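Local coordinates for N-terminal acetyltransferase-like protein (Chaetomium thermophilum, PDB 5NNP), which probably serves as the TPR-type auxiliary subunit of an N-terminal acetyltransferase A complex, a helical scaffold that other protein chains pack against, at residues A[254-257]-A[258-262]; A[226-229]-A[230-234]; A[240-243]-A[244-248]. All blocks are in the same frame, centred on the assembly; numbering follows the deposited sequence.

Interaction 1: A[254-257]-A[258-262]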
loop_
_atom_site.group_PDB
_atom_site.type_symbol
_atom_site.label_atom_id
_atom_site.label_comp_id
_atom_site.label_asym_id
_atom_site.label_seq_id
_atom_site.Cartn_x
_atom_site.Cartn_y
_atom_site.Cartn_z
ATOM N N GLU A 254 -8.688 -18.512 -11.727
ATOM C CA GLU A 254 -7.285 -18.211 -11.467
ATOM C C GLU A 254 -6.977 -17.916 -9.989
ATOM O O GLU A 254 -5.876 -17.481 -9.656
ATOM C CB GLU A 254 -6.867 -17.015 -12.324
ATOM C CG GLU A 254 -5.621 -17.239 -13.126
ATOM C CD GLU A 254 -5.689 -18.503 -13.958
ATOM O OE1 GLU A 254 -6.782 -18.809 -14.485
ATOM O OE2 GLU A 254 -4.644 -19.187 -14.079
ATOM N N HIS A 255 -7.943 -18.149 -9.110
ATOM C CA HIS A 255 -7.806 -17.742 -7.718
ATOM C C HIS A 255 -7.631 -18.940 -6.753
ATOM O O HIS A 255 -8.617 -19.579 -6.373
ATOM C CB HIS A 255 -9.028 -16.906 -7.332
ATOM C CG HIS A 255 -8.918 -16.246 -5.994
ATOM N ND1 HIS A 255 -9.742 -16.568 -4.938
ATOM C CD2 HIS A 255 -8.086 -15.280 -5.542
ATOM C CE1 HIS A 255 -9.422 -15.829 -3.892
ATOM N NE2 HIS A 255 -8.416 -15.043 -4.230
ATOM N N MET A 256 -6.379 -19.221 -6.372
ATOM C CA MET A 256 -5.990 -20.344 -5.496
ATOM C C MET A 256 -6.970 -20.757 -4.403
ATOM O O MET A 256 -7.250 -21.941 -4.237
ATOM C CB MET A 256 -4.663 -20.037 -4.798
ATOM C CG MET A 256 -4.105 -21.138 -3.918
ATOM S SD MET A 256 -2.477 -20.754 -3.213
ATOM C CE MET A 256 -1.419 -21.069 -4.623
ATOM N N ASP A 257 -7.464 -19.795 -3.636
ATOM C CA ASP A 257 -8.295 -20.132 -2.484
ATOM C C ASP A 257 -9.642 -20.758 -2.841
ATOM O O ASP A 257 -10.205 -21.503 -2.030
ATOM C CB ASP A 257 -8.521 -18.898 -1.612
ATOM C CG ASP A 257 -7.274 -18.475 -0.881
ATOM O OD1 ASP A 257 -6.330 -19.293 -0.801
ATOM O OD2 ASP A 257 -7.231 -17.329 -0.395
ATOM N N TYR A 258 -10.163 -20.475 -4.033
ATOM C CA TYR A 258 -11.428 -21.089 -4.441
ATOM C C TYR A 258 -11.240 -22.596 -4.605
ATOM O O TYR A 258 -12.130 -23.373 -4.249
ATOM C CB TYR A 258 -11.972 -20.481 -5.740
ATOM C CG TYR A 258 -12.275 -18.993 -5.674
ATOM C CD1 TYR A 258 -12.527 -18.360 -4.454
ATOM C CD2 TYR A 258 -12.300 -18.223 -6.826
ATOM C CE1 TYR A 258 -12.803 -17.003 -4.392
ATOM C CE2 TYR A 258 -12.567 -16.865 -6.771
ATOM C CZ TYR A 258 -12.822 -16.257 -5.550
ATOM O OH TYR A 258 -13.078 -14.900 -5.488
ATOM N N TYR A 259 -10.085 -23.019 -5.132
ATOM C CA TYR A 259 -9.822 -24.457 -5.226
ATOM C C TYR A 259 -9.694 -25.072 -3.820
ATOM O O TYR A 259 -10.264 -26.132 -3.548
ATOM C CB TYR A 259 -8.564 -24.747 -6.054
ATOM C CG TYR A 259 -8.678 -24.392 -7.520
ATOM C CD1 TYR A 259 -9.250 -25.275 -8.427
ATOM C CD2 TYR A 259 -8.195 -23.182 -8.003
ATOM C CE1 TYR A 259 -9.355 -24.957 -9.777
ATOM C CE2 TYR A 259 -8.299 -22.852 -9.342
ATOM C CZ TYR A 259 -8.879 -23.743 -10.225
ATOM O OH TYR A 259 -8.970 -23.409 -11.557
ATOM N N LYS A 260 -8.955 -24.406 -2.933
ATOM C CA LYS A 260 -8.812 -24.883 -1.561
ATOM C C LYS A 260 -10.182 -25.082 -0.922
ATOM O O LYS A 260 -10.479 -26.159 -0.401
ATOM C CB LYS A 260 -7.972 -23.918 -0.719
ATOM C CG LYS A 260 -6.492 -23.951 -1.047
ATOM C CD LYS A 260 -5.685 -23.013 -0.173
ATOM C CE LYS A 260 -4.201 -23.110 -0.500
ATOM N NZ LYS A 260 -3.381 -22.325 0.466
ATOM N N GLY A 261 -11.016 -24.045 -0.997
ATOM C CA GLY A 261 -12.377 -24.096 -0.501
ATOM C C GLY A 261 -13.198 -25.249 -1.051
ATOM O O GLY A 261 -13.813 -25.984 -0.282
ATOM N N LEU A 262 -13.216 -25.411 -2.373
ATOM C CA LEU A 262 -13.958 -26.505 -2.997
ATOM C C LEU A 262 -13.482 -27.836 -2.458
ATOM O O LEU A 262 -14.272 -28.660 -1.976
ATOM C CB LEU A 262 -13.797 -26.493 -4.522
ATOM C CG LEU A 262 -14.518 -27.628 -5.258
ATOM C CD1 LEU A 262 -16.027 -27.602 -4.957
ATOM C CD2 LEU A 262 -14.268 -27.576 -6.766
#
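His-255 and Tyr-258 pair as a tilted T-shaped stack where the chain enters helix 256-265, one helix of the TPR-like alpha-solenoid. The imidazole presents an edge to the phenol: ND1 stands 3.0 Å above the plane of the Tyr-258 ring, over its centre, and the ring centroids are 4.1 Å apart. The planes meet at 58°, well short of perpendicular. In His-255, CG lies anti to the backbone nitrogen (chi1 -171°), which turns the imidazole to the side where the Tyr-258 ring lies, whereas Tyr-258 sets CG beside its nitrogen (chi1 -61°) and folds its ring back toward the preceding loop. His-255 CB completes the overlap, 3.6 Å from Tyr-258 CD2. The backbone ties the same two residues, since Tyr-258 N donates to His-255 O.

Beyond the rings, the helix settles into its regular pattern. Met-256 O accepts a fairly straight bond from Lys-260 N and a weak one from Tyr-259 N. The side chain of Met-256 runs out, bends at its last torsion, and crosses the extended Lys-260 chain, its CG 3.9 Å from Lys-260 CE. Asp-257 approaches the same lysine with its carboxylate, but OD1 stays 4.4 Å from Lys-260 NZ, too long for a salt bridge and at most a mild electrostatic attraction.

Tyr-258 packs on Leu-248 and Leu-249 of helix 238-251, and its hydroxyl hydrogen-bonds to Glu-226. Another protein chain meets this end of the helix, where an acidic side chain accepts from Met-256 N. One turn on, Gly-261 N closes on Asp-257 O at 2.9 Å.

Interaction 2: A[226-229]-A[230-234]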
loop_
_atom_site.group_PDB
_atom_site.type_symbol
_atom_site.label_atom_id
_atom_site.label_comp_id
_atom_site.label_asym_id
_atom_site.label_seq_id
_atom_site.Cartn_x
_atom_site.Cartn_y
_atom_site.Cartn_z
ATOM N N GLU A 226 -18.422 -14.233 -2.289
ATOM C CA GLU A 226 -17.346 -14.613 -1.382
ATOM C C GLU A 226 -17.829 -14.714 0.067
ATOM O O GLU A 226 -17.447 -15.643 0.785
ATOM C CB GLU A 226 -16.177 -13.637 -1.500
ATOM C CG GLU A 226 -15.300 -13.908 -2.722
ATOM C CD GLU A 226 -13.988 -13.162 -2.689
ATOM O OE1 GLU A 226 -13.903 -12.150 -1.958
ATOM O OE2 GLU A 226 -13.042 -13.583 -3.400
ATOM N N LEU A 227 -18.685 -13.780 0.482
ATOM C CA LEU A 227 -19.303 -13.848 1.806
ATOM C C LEU A 227 -20.134 -15.130 1.957
ATOM O O LEU A 227 -20.054 -15.819 2.981
ATOM C CB LEU A 227 -20.169 -12.611 2.066
ATOM C CG LEU A 227 -19.421 -11.285 2.219
ATOM C CD1 LEU A 227 -20.396 -10.133 2.290
ATOM C CD2 LEU A 227 -18.561 -11.293 3.455
ATOM N N ARG A 228 -20.914 -15.464 0.934
ATOM C CA ARG A 228 -21.725 -16.675 1.005
ATOM C C ARG A 228 -20.845 -17.918 1.225
ATOM O O ARG A 228 -21.144 -18.750 2.082
ATOM C CB ARG A 228 -22.589 -16.832 -0.255
ATOM C CG ARG A 228 -23.366 -18.149 -0.326
ATOM C CD ARG A 228 -24.687 -18.029 -1.099
ATOM N NE ARG A 228 -24.500 -17.506 -2.444
ATOM C CZ ARG A 228 -25.187 -16.490 -2.954
ATOM N NH1 ARG A 228 -26.124 -15.898 -2.233
ATOM N NH2 ARG A 228 -24.932 -16.066 -4.189
ATOM N N ALA A 229 -19.752 -18.039 0.478
ATOM C CA ALA A 229 -18.913 -19.231 0.594
ATOM C C ALA A 229 -18.218 -19.274 1.943
ATOM O O ALA A 229 -18.186 -20.311 2.605
ATOM C CB ALA A 229 -17.881 -19.289 -0.532
ATOM N N SER A 230 -17.668 -18.136 2.342
ATOM C CA SER A 230 -16.999 -18.012 3.622
ATOM C C SER A 230 -17.894 -18.436 4.793
ATOM O O SER A 230 -17.462 -19.188 5.669
ATOM C CB SER A 230 -16.515 -16.579 3.820
ATOM O OG SER A 230 -15.857 -16.444 5.061
ATOM N N TYR A 231 -19.137 -17.969 4.802
ATOM C CA TYR A 231 -20.055 -18.262 5.905
ATOM C C TYR A 231 -20.473 -19.721 5.911
ATOM O O TYR A 231 -20.506 -20.371 6.965
ATOM C CB TYR A 231 -21.310 -17.402 5.815
ATOM C CG TYR A 231 -21.103 -15.920 5.972
ATOM C CD1 TYR A 231 -20.030 -15.418 6.691
ATOM C CD2 TYR A 231 -22.002 -15.018 5.414
ATOM C CE1 TYR A 231 -19.857 -14.059 6.848
ATOM C CE2 TYR A 231 -21.836 -13.657 5.563
ATOM C CZ TYR A 231 -20.764 -13.181 6.282
ATOM O OH TYR A 231 -20.601 -11.822 6.428
ATOM N N LEU A 232 -20.842 -20.227 4.738
ATOM C CA LEU A 232 -21.235 -21.624 4.633
ATOM C C LEU A 232 -20.114 -22.531 5.127
ATOM O O LEU A 232 -20.368 -23.495 5.850
ATOM C CB LEU A 232 -21.604 -21.991 3.197
ATOM C CG LEU A 232 -22.925 -21.462 2.645
ATOM C CD1 LEU A 232 -23.078 -21.851 1.182
ATOM C CD2 LEU A 232 -24.113 -21.964 3.458
ATOM N N SER A 233 -18.871 -22.216 4.756
ATOM C CA SER A 233 -17.754 -23.075 5.142
ATOM C C SER A 233 -17.563 -23.045 6.656
ATOM O O SER A 233 -17.424 -24.095 7.280
ATOM C CB SER A 233 -16.463 -22.684 4.422
ATOM O OG SER A 233 -16.129 -21.328 4.631
ATOM N N LYS A 234 -17.586 -21.856 7.244
ATOM C CA LYS A 234 -17.495 -21.726 8.700
ATOM C C LYS A 234 -18.635 -22.409 9.446
ATOM O O LYS A 234 -18.467 -22.805 10.593
ATOM C CB LYS A 234 -17.449 -20.253 9.100
ATOM C CG LYS A 234 -16.171 -19.565 8.694
ATOM C CD LYS A 234 -16.209 -18.121 9.097
ATOM C CE LYS A 234 -14.885 -17.437 8.877
ATOM N NZ LYS A 234 -14.986 -16.038 9.381
#
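The Tyr-231 ring overlaps the carbonyl of Leu-227, one turn earlier in helix 221-234 of the TPR-like alpha-solenoid. Leu-227 O sits 3.1 Å above one face of the ring, displaced toward the rim, while the peptide N-H of Tyr-231 bonds to that same oxygen. The first torsion of Tyr-231 (chi1 -64°) makes this possible: it places CG beside the backbone nitrogen, and the ring leans back over the turn beneath it. The Leu-227 side chain runs alongside the ring and points the same way. Its CB approaches the ring at Tyr-231 CE2, 4.0 Å off, and its CD2 branch reaches the far end, 3.6 Å from Tyr-231 OH. That hydroxyl is hydrogen-bonded to Asn-195 of helix 185-200, which fixes the end of the phenol where Leu-227 CD2 lies against it.

Arg-228 and Leu-232 form a second pair lying side by side. The touching atoms are aliphatic, Arg-228 CG and Leu-232 CD1 at 4.0 Å, and the arginine chain bends beyond CG at chi3. Its guanidinium leaves the pair to make a salt bridge with Glu-212 of helix 204-214, the helix whose Leu-208 meets Leu-232. The methylene part does the local packing.

On another side of the helix, Ala-229 offers its small CB to Ala-244 of helix 238-251. Its carbonyl accepts from Ser-233 N, a turn later. Ser-233 carries OG between its nitrogen and carbonyl carbon (chi1 56°), which turns the hydroxyl back along the helix: OG lies 2.7 Å from Ser-230 O and 3.1 Å from Ala-229 O, two acceptors for one proton.

Interaction 3: A[240-243]-A[244-248]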
loop_
_atom_site.group_PDB
_atom_site.type_symbol
_atom_site.label_atom_id
_atom_site.label_comp_id
_atom_site.label_asym_id
_atom_site.label_seq_id
_atom_site.Cartn_x
_atom_site.Cartn_y
_atom_site.Cartn_z
ATOM N N GLU A 240 -23.305 -27.201 0.429
ATOM C CA GLU A 240 -23.636 -25.864 -0.035
ATOM C C GLU A 240 -22.387 -25.016 -0.281
ATOM O O GLU A 240 -22.343 -24.228 -1.229
ATOM C CB GLU A 240 -24.551 -25.173 0.972
ATOM C CG GLU A 240 -25.806 -25.966 1.315
ATOM C CD GLU A 240 -26.438 -25.512 2.627
ATOM O OE1 GLU A 240 -26.043 -26.041 3.687
ATOM O OE2 GLU A 240 -27.315 -24.619 2.608
ATOM N N ALA A 241 -21.375 -25.167 0.572
ATOM C CA ALA A 241 -20.143 -24.403 0.393
ATOM C C ALA A 241 -19.441 -24.863 -0.872
ATOM O O ALA A 241 -18.837 -24.064 -1.582
ATOM C CB ALA A 241 -19.229 -24.547 1.591
ATOM N N ALA A 242 -19.533 -26.162 -1.144
ATOM C CA ALA A 242 -18.991 -26.735 -2.365
ATOM C C ALA A 242 -19.585 -26.030 -3.564
ATOM O O ALA A 242 -18.861 -25.559 -4.438
ATOM C CB ALA A 242 -19.270 -28.224 -2.430
ATOM N N LYS A 243 -20.908 -25.932 -3.592
ATOM C CA LYS A 243 -21.578 -25.266 -4.700
ATOM C C LYS A 243 -21.150 -23.804 -4.821
ATOM O O LYS A 243 -21.063 -23.257 -5.925
ATOM C CB LYS A 243 -23.097 -25.359 -4.549
ATOM C CG LYS A 243 -23.850 -24.740 -5.718
ATOM C CD LYS A 243 -25.332 -25.061 -5.699
ATOM C CE LYS A 243 -25.984 -24.652 -7.015
ATOM N NZ LYS A 243 -27.438 -24.984 -7.036
ATOM N N ALA A 244 -20.862 -23.184 -3.682
ATOM C CA ALA A 244 -20.509 -21.770 -3.644
ATOM C C ALA A 244 -19.118 -21.512 -4.195
ATOM O O ALA A 244 -18.896 -20.532 -4.905
ATOM C CB ALA A 244 -20.615 -21.240 -2.221
ATOM N N TYR A 245 -18.180 -22.389 -3.860
ATOM C CA TYR A 245 -16.814 -22.258 -4.347
ATOM C C TYR A 245 -16.734 -22.576 -5.840
ATOM O O TYR A 245 -15.913 -21.994 -6.566
ATOM C CB TYR A 245 -15.867 -23.149 -3.544
ATOM C CG TYR A 245 -15.478 -22.533 -2.224
ATOM C CD1 TYR A 245 -14.736 -21.349 -2.180
ATOM C CD2 TYR A 245 -15.872 -23.106 -1.020
ATOM C CE1 TYR A 245 -14.381 -20.758 -0.964
ATOM C CE2 TYR A 245 -15.523 -22.525 0.200
ATOM C CZ TYR A 245 -14.777 -21.351 0.217
ATOM O OH TYR A 245 -14.415 -20.783 1.412
ATOM N N ARG A 246 -17.608 -23.468 -6.301
ATOM C CA ARG A 246 -17.710 -23.732 -7.727
ATOM C C ARG A 246 -18.160 -22.482 -8.480
ATOM O O ARG A 246 -17.622 -22.167 -9.545
ATOM C CB ARG A 246 -18.663 -24.891 -8.001
ATOM C CG ARG A 246 -18.065 -26.235 -7.688
ATOM C CD ARG A 246 -18.903 -27.364 -8.234
ATOM N NE ARG A 246 -18.055 -28.523 -8.506
ATOM C CZ ARG A 246 -17.866 -29.529 -7.664
ATOM N NH1 ARG A 246 -18.488 -29.536 -6.489
ATOM N NH2 ARG A 246 -17.063 -30.530 -8.001
ATOM N N ALA A 247 -19.139 -21.770 -7.924
ATOM C CA ALA A 247 -19.598 -20.504 -8.503
ATOM C C ALA A 247 -18.460 -19.489 -8.652
ATOM O O ALA A 247 -18.343 -18.818 -9.685
ATOM C CB ALA A 247 -20.709 -19.915 -7.664
ATOM N N LEU A 248 -17.621 -19.395 -7.622
ATOM C CA LEU A 248 -16.500 -18.466 -7.638
ATOM C C LEU A 248 -15.434 -18.909 -8.638
ATOM O O LEU A 248 -14.795 -18.071 -9.290
ATOM C CB LEU A 248 -15.896 -18.325 -6.239
ATOM C CG LEU A 248 -16.724 -17.488 -5.253
ATOM C CD1 LEU A 248 -16.361 -17.814 -3.808
ATOM C CD2 LEU A 248 -16.549 -15.986 -5.522
#
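Tyr-245 and Arg-246 leave helix 238-251 in widely divergent directions, each passing the alanine four residues earlier at a loose distance: Tyr-245 passes Ala-241, and Arg-246 passes Ala-242 obliquely. For Tyr-245 the first torsion (chi1 -80°) keeps CG next to the backbone nitrogen. Ring carbon CD2 comes within 3.2 Å of Ala-241 O, the oxygen that also accepts the peptide N-H of Tyr-245, while CE2 reaches Ala-241 CB at 4.4 Å, a light apolar touch. The carbonyl meets the ring obliquely.

Arg-246 stretches out from CG to NE. Its CG rests 3.4 Å from Ala-242 O, and the guanidinium stands obliquely to the alanine methyl, NH1 lying 4.3 Å from Ala-242 CB. The side chain, NH1 included, also lies against Leu-262 of helix 256-265.

Lys-243 takes a different course. With CG turned away from its own nitrogen (chi1 -177°) and the rest of the chain extended, it leaves the helix altogether. Its NZ finds its partner outside this helix, in a salt bridge to an acidic side chain on the chain of another protein.

Ala-244 tucks its methyl over the preceding turn, with CB 3.4 Å from Ala-241 O. Four backbone bonds, each from a residue to the one four before it, carry the segment from Ala-244 to Ala-247; the link of Arg-246 N to Ala-242 O is 3.1 Å long. Tyr-245 reaches Ser-233 of helix 221-234 as well as Leu-262 of helix 256-265. The helix is thus packed against both of its chain neighbours, in part through small residues such as Ala-242 and Ala-244, and such side-by-side packing of consecutive helices is in keeping with a TPR-like alpha-solenoid.

How the interactions relate
Along the chain the order is interaction 2, interaction 3, interaction 1, one on each of three successive helices, 221-234, 238-251 and 256-265. Interaction 3 occupies the middle helix, its centre about 9 Å from that of interaction 2 and about 10 Å from that of interaction 1, while the outer two are about 13 Å apart. Leu-232 CD1 meets Glu-240 O at 3.5 Å between interactions 2 and 3, and Gly-261 C meets Tyr-245 CD2 at 3.4 Å between 3 and 1. The outer helices also touch each other. The three successive helices are thus bundled together in the solenoid, and other protein chains of the assembly approach at 254-256 and at Lys-243.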